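Local coordinates for import inner membrane translocase subunit TIM21 mitochondrial (PDB 2CIU), which helps mitochondrial protein import by keeping the TOM and TIM23 translocases in close contact, here represented by its intermembrane-space domain, at residues S16-N21 against Y115-P120; A85-E90 against I103-D108. One frame throughout, in Å; residues are numbered along the deposited sequence.

Contact 1: S16-N21 against Y115-P120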
ATOM      1  N   SER A  16       7.697   2.937  -0.302  1.00 17.11           N
ATOM      2  CA  SER A  16       8.568   3.810  -1.076  1.00 17.48           C
ATOM      3  C   SER A  16       7.910   4.192  -2.393  1.00 16.89           C
ATOM      4  O   SER A  16       8.018   5.334  -2.841  1.00 19.78           O
ATOM      5  CB  SER A  16       9.916   3.137  -1.314  1.00 20.96           C
ATOM      6  OG  SER A  16      10.602   2.996  -0.083  1.00 30.52           O
ATOM      7  N   MET A  17       7.206   3.246  -3.014  1.00 14.09           N
ATOM      8  CA  MET A  17       6.510   3.522  -4.265  1.00 16.41           C
ATOM      9  C   MET A  17       5.404   4.550  -4.062  1.00 16.83           C
ATOM     10  O   MET A  17       5.202   5.444  -4.880  1.00 18.09           O
ATOM     11  CB  MET A  17       5.860   2.256  -4.807  1.00 23.87           C
ATOM     12  CG  MET A  17       6.801   1.181  -5.254  1.00 28.47           C
ATOM     13  SD  MET A  17       5.804  -0.260  -5.681  1.00 35.22           S
ATOM     14  CE  MET A  17       4.754   0.455  -6.882  1.00 17.11           C
ATOM     15  N   VAL A  18       4.661   4.394  -2.975  1.00 16.40           N
ATOM     16  CA  VAL A  18       3.566   5.292  -2.663  1.00 16.50           C
ATOM     17  C   VAL A  18       4.051   6.714  -2.421  1.00 15.67           C
ATOM     18  O   VAL A  18       3.501   7.674  -2.956  1.00 17.67           O
ATOM     19  CB  VAL A  18       2.821   4.796  -1.409  1.00 15.24           C
ATOM     20  CG1 VAL A  18       1.711   5.773  -1.029  1.00 17.31           C
ATOM     21  CG2 VAL A  18       2.275   3.399  -1.666  1.00 15.55           C
ATOM     22  N   GLU A  19       5.088   6.822  -1.604  1.00 17.28           N
ATOM     23  CA  GLU A  19       5.663   8.106  -1.229  1.00 23.90           C
ATOM     24  C   GLU A  19       6.220   8.896  -2.403  1.00 23.61           C
ATOM     25  O   GLU A  19       6.159  10.127  -2.415  1.00 20.85           O
ATOM     26  CB  GLU A  19       6.763   7.879  -0.193  1.00 23.27           C
ATOM     27  CG  GLU A  19       7.499   9.126   0.237  1.00 32.38           C
ATOM     28  CD  GLU A  19       8.642   8.798   1.158  1.00 24.43           C
ATOM     29  OE1 GLU A  19       9.524   8.013   0.746  1.00 29.76           O
ATOM     30  OE2 GLU A  19       8.658   9.318   2.292  1.00 39.53           O
ATOM     31  N   LYS A  20       6.761   8.194  -3.393  1.00 24.31           N
ATOM     32  CA  LYS A  20       7.346   8.860  -4.555  1.00 24.90           C
ATOM     33  C   LYS A  20       6.346   9.146  -5.666  1.00 23.38           C
ATOM     34  O   LYS A  20       6.678   9.798  -6.655  1.00 27.38           O
ATOM     35  CB  LYS A  20       8.503   8.025  -5.115  1.00 24.52           C
ATOM     36  N   ASN A  21       5.112   8.678  -5.509  1.00 17.97           N
ATOM     37  CA  ASN A  21       4.112   8.891  -6.543  1.00 18.90           C
ATOM     38  C   ASN A  21       3.479  10.274  -6.458  1.00 22.08           C
ATOM     39  O   ASN A  21       2.776  10.585  -5.496  1.00 19.00           O
ATOM     40  CB  ASN A  21       3.027   7.814  -6.451  1.00 19.81           C
ATOM     41  CG  ASN A  21       2.018   7.921  -7.563  1.00 22.34           C
ATOM     42  OD1 ASN A  21       1.178   8.817  -7.573  1.00 23.19           O
ATOM     43  ND2 ASN A  21       2.102   7.005  -8.525  1.00 32.50           N
ATOM     44  N   TYR A 115      -6.994   4.791  -6.080  1.00 12.79           N
ATOM     45  CA  TYR A 115      -5.897   4.944  -7.019  1.00 13.13           C
ATOM     46  C   TYR A 115      -5.039   3.694  -7.141  1.00 15.04           C
ATOM     47  O   TYR A 115      -4.430   3.251  -6.169  1.00 16.37           O
ATOM     48  CB  TYR A 115      -5.022   6.124  -6.580  1.00 13.87           C
ATOM     49  CG  TYR A 115      -4.033   6.570  -7.617  1.00 16.42           C
ATOM     50  CD1 TYR A 115      -4.288   7.692  -8.406  1.00 21.39           C
ATOM     51  CD2 TYR A 115      -2.853   5.864  -7.829  1.00 15.77           C
ATOM     52  CE1 TYR A 115      -3.385   8.094  -9.384  1.00 22.01           C
ATOM     53  CE2 TYR A 115      -1.943   6.262  -8.801  1.00 19.97           C
ATOM     54  CZ  TYR A 115      -2.217   7.373  -9.573  1.00 21.30           C
ATOM     55  OH  TYR A 115      -1.314   7.753 -10.537  1.00 22.28           O
ATOM     56  N   TYR A 116      -4.984   3.121  -8.337  1.00 14.05           N
ATOM     57  CA  TYR A 116      -4.176   1.927  -8.541  1.00 14.51           C
ATOM     58  C   TYR A 116      -2.750   2.226  -8.978  1.00 17.79           C
ATOM     59  O   TYR A 116      -2.521   2.856 -10.009  1.00 20.67           O
ATOM     60  CB  TYR A 116      -4.832   1.010  -9.585  1.00 13.61           C
ATOM     61  CG  TYR A 116      -5.976   0.194  -9.032  1.00 14.58           C
ATOM     62  CD1 TYR A 116      -5.768  -1.118  -8.609  1.00 15.44           C
ATOM     63  CD2 TYR A 116      -7.249   0.745  -8.884  1.00 16.95           C
ATOM     64  CE1 TYR A 116      -6.802  -1.866  -8.046  1.00 14.79           C
ATOM     65  CE2 TYR A 116      -8.295   0.005  -8.321  1.00 20.18           C
ATOM     66  CZ  TYR A 116      -8.057  -1.297  -7.903  1.00 16.50           C
ATOM     67  OH  TYR A 116      -9.066  -2.023  -7.311  1.00 22.65           O
ATOM     68  N   LEU A 117      -1.792   1.789  -8.174  1.00 14.24           N
ATOM     69  CA  LEU A 117      -0.385   1.941  -8.511  1.00 14.94           C
ATOM     70  C   LEU A 117      -0.022   0.764  -9.402  1.00 18.24           C
ATOM     71  O   LEU A 117       0.782   0.883 -10.321  1.00 18.88           O
ATOM     72  CB  LEU A 117       0.487   1.926  -7.256  1.00 19.16           C
ATOM     73  CG  LEU A 117       0.437   3.195  -6.399  1.00 20.96           C
ATOM     74  CD1 LEU A 117       1.258   2.990  -5.128  1.00 23.78           C
ATOM     75  CD2 LEU A 117       0.971   4.372  -7.201  1.00 28.01           C
ATOM     76  N   ILE A 118      -0.623  -0.386  -9.116  1.00 16.20           N
ATOM     77  CA  ILE A 118      -0.374  -1.579  -9.905  1.00 17.54           C
ATOM     78  C   ILE A 118      -1.717  -2.217 -10.190  1.00 18.23           C
ATOM     79  O   ILE A 118      -2.404  -2.672  -9.276  1.00 15.65           O
ATOM     80  CB  ILE A 118       0.542  -2.565  -9.150  1.00 21.76           C
ATOM     81  CG1 ILE A 118       1.915  -1.910  -8.955  1.00 25.03           C
ATOM     82  CG2 ILE A 118       0.664  -3.879  -9.924  1.00 21.41           C
ATOM     83  CD1 ILE A 118       2.902  -2.724  -8.177  1.00 30.43           C
ATOM     84  N   LYS A 119      -2.105  -2.204 -11.461  1.00 20.07           N
ATOM     85  CA  LYS A 119      -3.372  -2.794 -11.869  1.00 25.91           C
ATOM     86  C   LYS A 119      -3.142  -4.251 -12.211  1.00 24.18           C
ATOM     87  O   LYS A 119      -2.228  -4.589 -12.964  1.00 24.28           O
ATOM     88  CB  LYS A 119      -3.948  -2.055 -13.077  1.00 27.61           C
ATOM     89  CG  LYS A 119      -4.563  -0.712 -12.732  1.00 35.22           C
ATOM     90  CD  LYS A 119      -5.142  -0.049 -13.968  1.00 39.78           C
ATOM     91  CE  LYS A 119      -5.800   1.275 -13.624  1.00 38.29           C
ATOM     92  NZ  LYS A 119      -6.403   1.919 -14.827  1.00 43.90           N
ATOM     93  N   PRO A 120      -3.979  -5.140 -11.662  1.00 24.01           N
ATOM     94  CA  PRO A 120      -3.852  -6.576 -11.911  1.00 22.27           C
ATOM     95  C   PRO A 120      -3.937  -6.950 -13.384  1.00 22.41           C
ATOM     96  O   PRO A 120      -4.572  -6.251 -14.184  1.00 23.01           O
ATOM     97  CB  PRO A 120      -5.007  -7.168 -11.104  1.00 24.07           C
ATOM     98  CG  PRO A 120      -5.214  -6.174 -10.008  1.00 26.83           C
ATOM     99  CD  PRO A 120      -5.098  -4.868 -10.744  1.00 26.76           C
TER
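The C-terminal end of helix 6-20 packs against the edge strand 115-116 and the chain just after it, with Leu117 set between Val18 and Asn21. The two methyls of Leu117 divide the work. CD1 meets Val18 CG2 at 3.6 Å, the two side chains crossing at about a right angle. CD2 approaches the amide of Asn21, 3.2 Å from ND2, as leucine and asparagine pass alongside, running antiparallel. Leu117 CG lies anti to its carbonyl carbon (chi1 -74°), which turns the fork toward the helix. One residue before Val18, Met17 bends at chi3 (57°) and brings CE to 3.9 Å from Ile118 CD1. Tyr115 points back at Asn21, with ring and amide planes 73° apart and OH still 4.0 Å from Asn21 OD1. The polar ends bond to the next helix instead: Asn21, its N-cap, accepts from Ile24 N through OD1, and Tyr115 OH bonds to Asp23 OD2. Leu117 and Ile118 both face Met105 in a classic beta bulge, where the strand turns its corner. The join is van der Waals packing of Met17, Val18, Leu117 and Ile118 plus the Asn21 amide, while Asn21 OD1 and Tyr115 OH tie into helix 22-27.

Contact 2: A85-E90 against I103-D108; sequences ALVHLE and INMYVD
His88 and Tyr106 are cross-strand neighbours on the antiparallel hairpin of strands 84-92 and 101-108, within the curved sheet of this NTF2-clan domain. The histidine side chain passes slantwise over the tyrosine ring. His88 CB sits over one face of that ring in a CH-pi contact, 3.7 Å from the centroid. The imidazole is slid off it: the planes lie 21° apart, but overlap is slight, with His88 CD2 3.3 Å from Tyr106 CE2. Tyr106 CG stands between its backbone N and carbonyl carbon (chi1 65°), and the ring leans toward the histidine.

The side chains of Val87, Leu89, Met105 and Val107 go to the other face. Met105 extends beyond CG to put CE 3.7 Å from Val87 CG1. Ala85 CB and Val107 CG1 are tightly packed at 3.5 Å.

Paired backbone bonds hold the ladder at Leu86-Asp108 and His88-Tyr106. At Glu90 the register slips by one residue in a classic beta bulge: Ile103 and Asn104 both face it. Glu90 O takes Ile103 N at 2.8 Å and, weakly, Asn104 N. The Glu90 carboxylate spreads over Ile103.

Farther out, Leu10 and Ala14 of helix 6-20 touch Leu89, and Ala14 and Val18 touch Met105. Arg114 adds a cation-pi contact to Tyr106, Arg75 bonds to His88 ND1, and His71 bonds to Glu90 OE2. On the His88 face, one water ties three side chains together. It lies in the imidazole plane, 2.8 Å from His88 NE2, and donates to Glu90 OE1 at 2.7 Å and to Asn104 OD1 at 3.0 Å.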
ATOM      1  N   ALA A  85      -3.975   7.710   4.137  1.00 12.48           N
ATOM      2  CA  ALA A  85      -4.329   6.800   3.055  1.00 12.42           C
ATOM      3  C   ALA A  85      -4.207   5.369   3.551  1.00 12.60           C
ATOM      4  O   ALA A  85      -3.415   5.077   4.443  1.00 13.87           O
ATOM      5  CB  ALA A  85      -3.388   7.007   1.857  1.00 15.03           C
ATOM      6  N   LEU A  86      -5.034   4.486   2.994  1.00 10.13           N
ATOM      7  CA  LEU A  86      -4.949   3.069   3.295  1.00 10.26           C
ATOM      8  C   LEU A  86      -4.375   2.468   2.021  1.00 13.60           C
ATOM      9  O   LEU A  86      -4.884   2.719   0.937  1.00 14.98           O
ATOM     10  CB  LEU A  86      -6.335   2.472   3.576  1.00  9.62           C
ATOM     11  CG  LEU A  86      -6.375   0.941   3.711  1.00 14.54           C
ATOM     12  CD1 LEU A  86      -5.420   0.450   4.787  1.00 19.24           C
ATOM     13  CD2 LEU A  86      -7.787   0.535   4.060  1.00 22.46           C
ATOM     14  N   VAL A  87      -3.302   1.698   2.149  1.00 10.88           N
ATOM     15  CA  VAL A  87      -2.654   1.076   0.999  1.00 10.43           C
ATOM     16  C   VAL A  87      -2.885  -0.421   1.079  1.00 10.35           C
ATOM     17  O   VAL A  87      -2.716  -1.024   2.138  1.00 11.63           O
ATOM     18  CB  VAL A  87      -1.121   1.337   1.005  1.00 10.48           C
ATOM     19  CG1 VAL A  87      -0.465   0.714  -0.218  1.00 10.30           C
ATOM     20  CG2 VAL A  87      -0.855   2.841   1.042  1.00 14.20           C
ATOM     21  N   HIS A  88      -3.299  -1.011  -0.039  1.00 10.40           N
ATOM     22  CA  HIS A  88      -3.533  -2.447  -0.104  1.00 10.17           C
ATOM     23  C   HIS A  88      -2.559  -3.016  -1.128  1.00 11.68           C
ATOM     24  O   HIS A  88      -2.443  -2.492  -2.231  1.00 13.84           O
ATOM     25  CB  HIS A  88      -4.963  -2.732  -0.573  1.00 11.18           C
ATOM     26  CG  HIS A  88      -5.190  -4.164  -0.946  1.00 15.66           C
ATOM     27  ND1 HIS A  88      -5.545  -5.127  -0.027  1.00 17.56           N
ATOM     28  CD2 HIS A  88      -5.045  -4.807  -2.129  1.00 14.85           C
ATOM     29  CE1 HIS A  88      -5.606  -6.303  -0.627  1.00 18.67           C
ATOM     30  NE2 HIS A  88      -5.308  -6.135  -1.901  1.00 14.58           N
ATOM     31  N   LEU A  89      -1.874  -4.087  -0.754  1.00  9.52           N
ATOM     32  CA  LEU A  89      -0.913  -4.740  -1.625  1.00 11.42           C
ATOM     33  C   LEU A  89      -1.116  -6.246  -1.649  1.00 12.81           C
ATOM     34  O   LEU A  89      -1.357  -6.864  -0.612  1.00 13.48           O
ATOM     35  CB  LEU A  89       0.517  -4.442  -1.134  1.00 16.53           C
ATOM     36  CG  LEU A  89       1.685  -5.197  -1.771  1.00 21.95           C
ATOM     37  CD1 LEU A  89       1.823  -4.793  -3.232  1.00 20.37           C
ATOM     38  CD2 LEU A  89       2.982  -4.889  -0.999  1.00 19.82           C
ATOM     39  N   GLU A  90      -1.054  -6.809  -2.853  1.00 10.96           N
ATOM     40  CA  GLU A  90      -1.121  -8.247  -3.066  1.00 10.36           C
ATOM     41  C   GLU A  90       0.163  -8.598  -3.813  1.00 11.15           C
ATOM     42  O   GLU A  90       0.464  -7.997  -4.845  1.00 14.55           O
ATOM     43  CB  GLU A  90      -2.311  -8.638  -3.943  1.00 10.17           C
ATOM     44  CG  GLU A  90      -2.428 -10.157  -4.083  1.00 16.46           C
ATOM     45  CD  GLU A  90      -3.509 -10.583  -5.062  1.00 16.38           C
ATOM     46  OE1 GLU A  90      -4.405  -9.770  -5.356  1.00 17.61           O
ATOM     47  OE2 GLU A  90      -3.462 -11.743  -5.530  1.00 18.01           O
ATOM     48  N   ILE A 103       1.176  -7.990  -7.523  1.00 12.31           N
ATOM     49  CA  ILE A 103       0.019  -8.359  -8.328  1.00 15.03           C
ATOM     50  C   ILE A 103      -1.049  -7.269  -8.397  1.00 15.31           C
ATOM     51  O   ILE A 103      -1.672  -7.053  -9.440  1.00 16.06           O
ATOM     52  CB  ILE A 103      -0.634  -9.639  -7.747  1.00 14.92           C
ATOM     53  CG1 ILE A 103       0.359 -10.797  -7.791  1.00 19.77           C
ATOM     54  CG2 ILE A 103      -1.910  -9.978  -8.519  1.00 17.29           C
ATOM     55  CD1 ILE A 103      -0.150 -12.056  -7.122  1.00 25.11           C
ATOM     56  N   ASN A 104      -1.250  -6.572  -7.288  1.00 14.42           N
ATOM     57  CA  ASN A 104      -2.278  -5.550  -7.211  1.00 13.52           C
ATOM     58  C   ASN A 104      -1.856  -4.588  -6.111  1.00 12.99           C
ATOM     59  O   ASN A 104      -1.371  -5.017  -5.080  1.00 15.44           O
ATOM     60  CB  ASN A 104      -3.612  -6.225  -6.833  1.00 15.49           C
ATOM     61  CG  ASN A 104      -4.773  -5.251  -6.721  1.00 20.29           C
ATOM     62  OD1 ASN A 104      -5.736  -5.499  -5.982  1.00 23.00           O
ATOM     63  ND2 ASN A 104      -4.701  -4.149  -7.455  1.00 19.58           N
ATOM     64  N   MET A 105      -2.013  -3.293  -6.344  1.00 11.20           N
ATOM     65  CA  MET A 105      -1.674  -2.325  -5.315  1.00 12.00           C
ATOM     66  C   MET A 105      -2.486  -1.059  -5.519  1.00 15.21           C
ATOM     67  O   MET A 105      -2.477  -0.466  -6.598  1.00 15.34           O
ATOM     68  CB  MET A 105      -0.176  -2.017  -5.338  1.00 13.27           C
ATOM     69  CG  MET A 105       0.232  -1.074  -4.219  1.00 13.35           C
ATOM     70  SD  MET A 105       2.007  -0.696  -4.278  1.00 22.08           S
ATOM     71  CE  MET A 105       2.245  -0.235  -2.611  1.00 23.40           C
ATOM     72  N   TYR A 106      -3.243  -0.665  -4.498  1.00 12.20           N
ATOM     73  CA  TYR A 106      -4.033   0.539  -4.627  1.00 12.69           C
ATOM     74  C   TYR A 106      -4.013   1.332  -3.336  1.00 14.01           C
ATOM     75  O   TYR A 106      -3.614   0.836  -2.275  1.00 13.27           O
ATOM     76  CB  TYR A 106      -5.472   0.220  -5.080  1.00 12.71           C
ATOM     77  CG  TYR A 106      -6.316  -0.580  -4.104  1.00 13.71           C
ATOM     78  CD1 TYR A 106      -6.910   0.026  -2.993  1.00 14.55           C
ATOM     79  CD2 TYR A 106      -6.521  -1.945  -4.301  1.00 15.57           C
ATOM     80  CE1 TYR A 106      -7.690  -0.712  -2.096  1.00 13.35           C
ATOM     81  CE2 TYR A 106      -7.293  -2.691  -3.416  1.00 11.75           C
ATOM     82  CZ  TYR A 106      -7.871  -2.078  -2.321  1.00 15.06           C
ATOM     83  OH  TYR A 106      -8.601  -2.832  -1.430  1.00 20.25           O
ATOM     84  N   VAL A 107      -4.427   2.584  -3.449  1.00 12.15           N
ATOM     85  CA  VAL A 107      -4.431   3.490  -2.321  1.00 12.58           C
ATOM     86  C   VAL A 107      -5.765   4.163  -2.200  1.00 14.79           C
ATOM     87  O   VAL A 107      -6.269   4.723  -3.172  1.00 13.57           O
ATOM     88  CB  VAL A 107      -3.358   4.583  -2.500  1.00 12.18           C
ATOM     89  CG1 VAL A 107      -3.355   5.500  -1.292  1.00 15.98           C
ATOM     90  CG2 VAL A 107      -2.007   3.939  -2.718  1.00 12.37           C
ATOM     91  N   ASP A 108      -6.335   4.099  -1.002  1.00  9.75           N
ATOM     92  CA  ASP A 108      -7.620   4.720  -0.727  1.00 12.33           C
ATOM     93  C   ASP A 108      -7.451   5.925   0.192  1.00 13.10           C
ATOM     94  O   ASP A 108      -7.045   5.765   1.341  1.00 12.33           O
ATOM     95  CB  ASP A 108      -8.570   3.743  -0.020  1.00 10.59           C
ATOM     96  CG  ASP A 108      -9.159   2.692  -0.954  1.00 12.95           C
ATOM     97  OD1 ASP A 108      -9.210   2.918  -2.179  1.00 14.58           O
ATOM     98  OD2 ASP A 108      -9.597   1.638  -0.435  1.00 16.83           O
TER
HETATM   99  O   HOH W   1      -5.757  -7.851  -4.111  1.00 15.65           O

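How the contacts relate
Strand 101-108 joins the two contacts: one edge pairs with strand 84-92 in contact 2, the other with strand 115-116 of contact 1. The centres lie about 7 Å apart. Two probable backbone hydrogen bonds link them directly, Tyr115 O to Val107 N and Leu117 N to Met105 O, both 2.8 Å. Met105 is common ground, since its side chain touches Val18 and Ile118 of contact 1. Helix 6-20 thus packs on both the hairpin, through Met105, and the C-terminal segment. On the opposite face of the sheet, Asn104 ND2 bonds to Ile118 O, and the rings of Tyr106 and Tyr116 meet at about 50°.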